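PDB 4LQ8: Sca-family protein from Rickettsia rickettsii, which belongs to the rickettsial surface cell antigen family and is probably involved in cell adhesion, represented here by its N-terminal head region. Local coordinates for residues E275-G286 with G323-I334. Numbering follows the deposited sequence.
Sequences EISSPKPLKFAG and GQSVDLSQAEDI
Leu282 to Ala285 pair in parallel register with Ser329 to Glu332, the strand axes 26° apart, through backbone bonds that begin with Leu282 N to Leu328 O and end with Gly286 N to Glu332 O. On one face of this pair, Lys283 bends at chi2 (-65°) and brings NZ across to the neighbouring strand, where it lies 2.8 Å from Gln330 OE1, in that amide's carbonyl plane. Lys283 NZ also makes a salt bridge with Glu332 OE2 at 2.8 Å, reaching the carboxylate from its anti side. On the other face, Ser329 OG sits at the edge of the Phe284 ring, 3.6 Å from CE2, and hydrogen-bonds Asp327 OD1; Tyr311 of helix 308-320 also meets that ring. Further back, where the chains are no longer paired as strands, the Glu275 carboxylate spans two consecutive amides: OE2 takes a straight bond from Gln324 N (2.8 Å) on its syn lone pair, and OE1 accepts from Ser325 N (2.8 Å). Arg70 of helix 64-90 adds a salt bridge to OE2. Charge thus supplements the backbone pairing at two places: ahead of it, Glu275 grips the loop leading to strand 329-332, and within it the ammonium of Lys283 ties together two side chains of that strand.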
loop_
_atom_site.group_PDB
_atom_site.type_symbol
_atom_site.label_atom_id
_atom_site.label_comp_id
_atom_site.label_asym_id
_atom_site.label_seq_id
_atom_site.Cartn_x
_atom_site.Cartn_y
_atom_site.Cartn_z
ATOM N N GLU A 275 8.509 -3.000 -5.073
ATOM C CA GLU A 275 7.063 -3.098 -4.910
ATOM C C GLU A 275 6.609 -2.382 -3.682
ATOM O O GLU A 275 7.372 -2.210 -2.733
ATOM C CB GLU A 275 6.700 -4.596 -4.768
ATOM C CG GLU A 275 5.340 -4.997 -5.295
ATOM C CD GLU A 275 5.098 -4.697 -6.766
ATOM O OE1 GLU A 275 4.565 -3.609 -7.057
ATOM O OE2 GLU A 275 5.456 -5.527 -7.625
ATOM N N ILE A 276 5.351 -1.963 -3.707
ATOM C CA ILE A 276 4.631 -1.390 -2.576
ATOM C C ILE A 276 3.238 -2.005 -2.588
ATOM O O ILE A 276 2.834 -2.607 -3.591
ATOM C CB ILE A 276 4.577 0.165 -2.553
ATOM C CG1 ILE A 276 3.747 0.738 -3.762
ATOM C CG2 ILE A 276 5.984 0.791 -2.436
ATOM C CD1 ILE A 276 3.418 2.272 -3.654
ATOM N N SER A 277 2.503 -1.860 -1.491
ATOM C CA SER A 277 1.100 -2.273 -1.445
ATOM C C SER A 277 0.380 -1.473 -0.396
ATOM O O SER A 277 1.004 -0.941 0.525
ATOM C CB SER A 277 0.951 -3.775 -1.179
ATOM O OG SER A 277 0.927 -4.099 0.202
ATOM N N SER A 278 -0.942 -1.458 -0.497
ATOM C CA SER A 278 -1.813 -0.829 0.480
ATOM C C SER A 278 -3.229 -1.302 0.240
ATOM O O SER A 278 -3.518 -1.798 -0.857
ATOM C CB SER A 278 -1.734 0.693 0.353
ATOM O OG SER A 278 -2.533 1.184 -0.709
ATOM N N PRO A 279 -4.161 -1.078 1.197
ATOM C CA PRO A 279 -5.587 -1.275 0.877
ATOM C C PRO A 279 -5.971 -0.346 -0.291
ATOM O O PRO A 279 -5.386 0.743 -0.428
ATOM C CB PRO A 279 -6.315 -0.817 2.155
ATOM C CG PRO A 279 -5.292 -0.774 3.184
ATOM C CD PRO A 279 -4.001 -0.474 2.533
ATOM N N LYS A 280 -6.930 -0.776 -1.130
ATOM C CA LYS A 280 -7.366 -0.025 -2.306
ATOM C C LYS A 280 -8.898 0.161 -2.340
ATOM O O LYS A 280 -9.602 -0.711 -1.848
ATOM C CB LYS A 280 -6.885 -0.710 -3.632
ATOM C CG LYS A 280 -5.364 -0.686 -3.867
ATOM C CD LYS A 280 -4.778 0.739 -3.940
ATOM C CE LYS A 280 -3.345 0.795 -4.413
ATOM N NZ LYS A 280 -2.379 0.451 -3.340
ATOM N N PRO A 281 -9.438 1.239 -2.959
ATOM C CA PRO A 281 -8.713 2.384 -3.550
ATOM C C PRO A 281 -8.077 3.231 -2.425
ATOM O O PRO A 281 -8.619 3.324 -1.325
ATOM C CB PRO A 281 -9.827 3.143 -4.303
ATOM C CG PRO A 281 -11.050 2.879 -3.490
ATOM C CD PRO A 281 -10.903 1.444 -3.021
ATOM N N LEU A 282 -6.920 3.799 -2.693
ATOM C CA LEU A 282 -6.232 4.656 -1.727
ATOM C C LEU A 282 -6.717 6.118 -1.892
ATOM O O LEU A 282 -6.843 6.593 -3.015
ATOM C CB LEU A 282 -4.710 4.560 -1.978
ATOM C CG LEU A 282 -3.785 5.182 -0.938
ATOM C CD1 LEU A 282 -3.973 4.533 0.440
ATOM C CD2 LEU A 282 -2.349 5.029 -1.356
ATOM N N LYS A 283 -7.021 6.805 -0.793
ATOM C CA LYS A 283 -7.415 8.219 -0.884
ATOM C C LYS A 283 -6.277 9.090 -0.329
ATOM O O LYS A 283 -5.462 8.610 0.449
ATOM C CB LYS A 283 -8.727 8.521 -0.104
ATOM C CG LYS A 283 -9.932 7.603 -0.377
ATOM C CD LYS A 283 -10.417 7.722 -1.796
ATOM C CE LYS A 283 -11.809 7.193 -1.983
ATOM N NZ LYS A 283 -12.279 7.513 -3.355
ATOM N N PHE A 284 -6.283 10.373 -0.676
ATOM C CA PHE A 284 -5.354 11.371 -0.167
ATOM C C PHE A 284 -6.175 12.510 0.377
ATOM O O PHE A 284 -7.155 12.941 -0.255
ATOM C CB PHE A 284 -4.341 11.847 -1.238
ATOM C CG PHE A 284 -3.334 10.750 -1.515
ATOM C CD1 PHE A 284 -2.290 10.498 -0.628
ATOM C CD2 PHE A 284 -3.477 9.916 -2.620
ATOM C CE1 PHE A 284 -1.398 9.440 -0.850
ATOM C CE2 PHE A 284 -2.566 8.880 -2.855
ATOM C CZ PHE A 284 -1.544 8.641 -1.961
ATOM N N ALA A 285 -5.801 12.962 1.580
ATOM C CA ALA A 285 -6.475 14.033 2.290
ATOM C C ALA A 285 -5.986 15.384 1.728
ATOM O O ALA A 285 -5.126 16.026 2.310
ATOM C CB ALA A 285 -6.195 13.905 3.786
ATOM N N GLY A 286 -6.533 15.789 0.589
ATOM C CA GLY A 286 -6.123 17.028 -0.085
ATOM C C GLY A 286 -5.440 16.695 -1.407
ATOM O O GLY A 286 -5.300 15.517 -1.756
ATOM N N GLY A 323 7.774 -3.289 -11.359
ATOM C CA GLY A 323 6.844 -3.760 -10.341
ATOM C C GLY A 323 5.439 -3.919 -10.887
ATOM O O GLY A 323 5.120 -3.444 -11.975
ATOM N N GLN A 324 4.585 -4.590 -10.131
ATOM C CA GLN A 324 3.213 -4.856 -10.544
ATOM C C GLN A 324 2.188 -3.895 -9.963
ATOM O O GLN A 324 1.032 -3.909 -10.391
ATOM C CB GLN A 324 2.866 -6.288 -10.194
ATOM C CG GLN A 324 3.705 -7.303 -10.967
ATOM C CD GLN A 324 3.398 -8.703 -10.519
ATOM O OE1 GLN A 324 2.419 -8.973 -9.808
ATOM N NE2 GLN A 324 4.261 -9.619 -10.865
ATOM N N SER A 325 2.594 -3.070 -8.986
ATOM C CA SER A 325 1.684 -2.115 -8.360
ATOM C C SER A 325 1.031 -1.210 -9.383
ATOM O O SER A 325 1.684 -0.753 -10.337
ATOM C CB SER A 325 2.425 -1.243 -7.349
ATOM O OG SER A 325 2.680 -2.002 -6.183
ATOM N N VAL A 326 -0.262 -0.972 -9.196
ATOM C CA VAL A 326 -1.003 -0.028 -10.023
ATOM C C VAL A 326 -1.509 1.067 -9.071
ATOM O O VAL A 326 -1.754 0.797 -7.886
ATOM C CB VAL A 326 -2.076 -0.699 -10.928
ATOM C CG1 VAL A 326 -1.394 -1.558 -11.984
ATOM C CG2 VAL A 326 -3.034 -1.547 -10.103
ATOM N N ASP A 327 -1.594 2.297 -9.565
ATOM C CA ASP A 327 -1.877 3.473 -8.744
ATOM C C ASP A 327 -3.181 3.364 -7.911
ATOM O O ASP A 327 -3.112 3.438 -6.669
ATOM C CB ASP A 327 -1.813 4.767 -9.568
ATOM C CG ASP A 327 -1.873 5.983 -8.691
ATOM O OD1 ASP A 327 -2.906 6.188 -8.049
ATOM O OD2 ASP A 327 -0.852 6.668 -8.567
ATOM N N LEU A 328 -4.327 3.209 -8.555
ATOM C CA LEU A 328 -5.643 3.060 -7.879
ATOM C C LEU A 328 -5.856 4.034 -6.684
ATOM O O LEU A 328 -6.222 3.613 -5.582
ATOM C CB LEU A 328 -5.898 1.584 -7.453
ATOM C CG LEU A 328 -5.768 0.485 -8.525
ATOM C CD1 LEU A 328 -6.076 -0.894 -7.926
ATOM C CD2 LEU A 328 -6.701 0.759 -9.719
ATOM N N SER A 329 -5.592 5.330 -6.901
ATOM C CA SER A 329 -5.719 6.331 -5.847
ATOM C C SER A 329 -6.429 7.594 -6.303
ATOM O O SER A 329 -6.502 7.873 -7.497
ATOM C CB SER A 329 -4.364 6.649 -5.215
ATOM O OG SER A 329 -3.662 7.578 -6.021
ATOM N N GLN A 330 -7.020 8.327 -5.354
ATOM C CA GLN A 330 -7.757 9.547 -5.680
ATOM C C GLN A 330 -7.551 10.585 -4.579
ATOM O O GLN A 330 -7.731 10.277 -3.399
ATOM C CB GLN A 330 -9.285 9.276 -5.841
ATOM C CG GLN A 330 -9.714 8.188 -6.847
ATOM C CD GLN A 330 -9.786 6.782 -6.261
ATOM O OE1 GLN A 330 -10.466 6.525 -5.257
ATOM N NE2 GLN A 330 -9.128 5.825 -6.914
ATOM N N ALA A 331 -7.216 11.816 -4.967
ATOM C CA ALA A 331 -7.123 12.928 -4.031
ATOM C C ALA A 331 -8.574 13.311 -3.702
ATOM O O ALA A 331 -9.440 13.289 -4.579
ATOM C CB ALA A 331 -6.406 14.099 -4.663
ATOM N N GLU A 332 -8.851 13.547 -2.422
ATOM C CA GLU A 332 -10.202 13.876 -1.981
ATOM C C GLU A 332 -10.198 15.195 -1.268
ATOM O O GLU A 332 -9.146 15.669 -0.849
ATOM C CB GLU A 332 -10.766 12.770 -1.058
ATOM C CG GLU A 332 -11.014 11.432 -1.734
ATOM C CD GLU A 332 -12.108 11.362 -2.791
ATOM O OE1 GLU A 332 -12.814 12.372 -3.003
ATOM O OE2 GLU A 332 -12.252 10.292 -3.422
ATOM N N ASP A 333 -11.375 15.788 -1.140
ATOM C CA ASP A 333 -11.573 17.075 -0.495
ATOM C C ASP A 333 -11.492 16.977 1.032
ATOM O O ASP A 333 -11.905 15.977 1.622
ATOM C CB ASP A 333 -12.934 17.635 -0.910
ATOM C CG ASP A 333 -12.997 19.136 -0.920
ATOM O OD1 ASP A 333 -11.915 19.778 -0.892
ATOM O OD2 ASP A 333 -14.121 19.679 -0.985
ATOM N N ILE A 334 -10.931 18.001 1.670
ATOM C CA ILE A 334 -10.835 18.061 3.130
ATOM C C ILE A 334 -11.054 19.488 3.612
ATOM O O ILE A 334 -10.965 20.421 2.818
ATOM C CB ILE A 334 -9.533 17.456 3.721
ATOM C CG1 ILE A 334 -8.270 18.248 3.294
ATOM C CG2 ILE A 334 -9.394 15.946 3.448
ATOM C CD1 ILE A 334 -7.052 18.019 4.322
#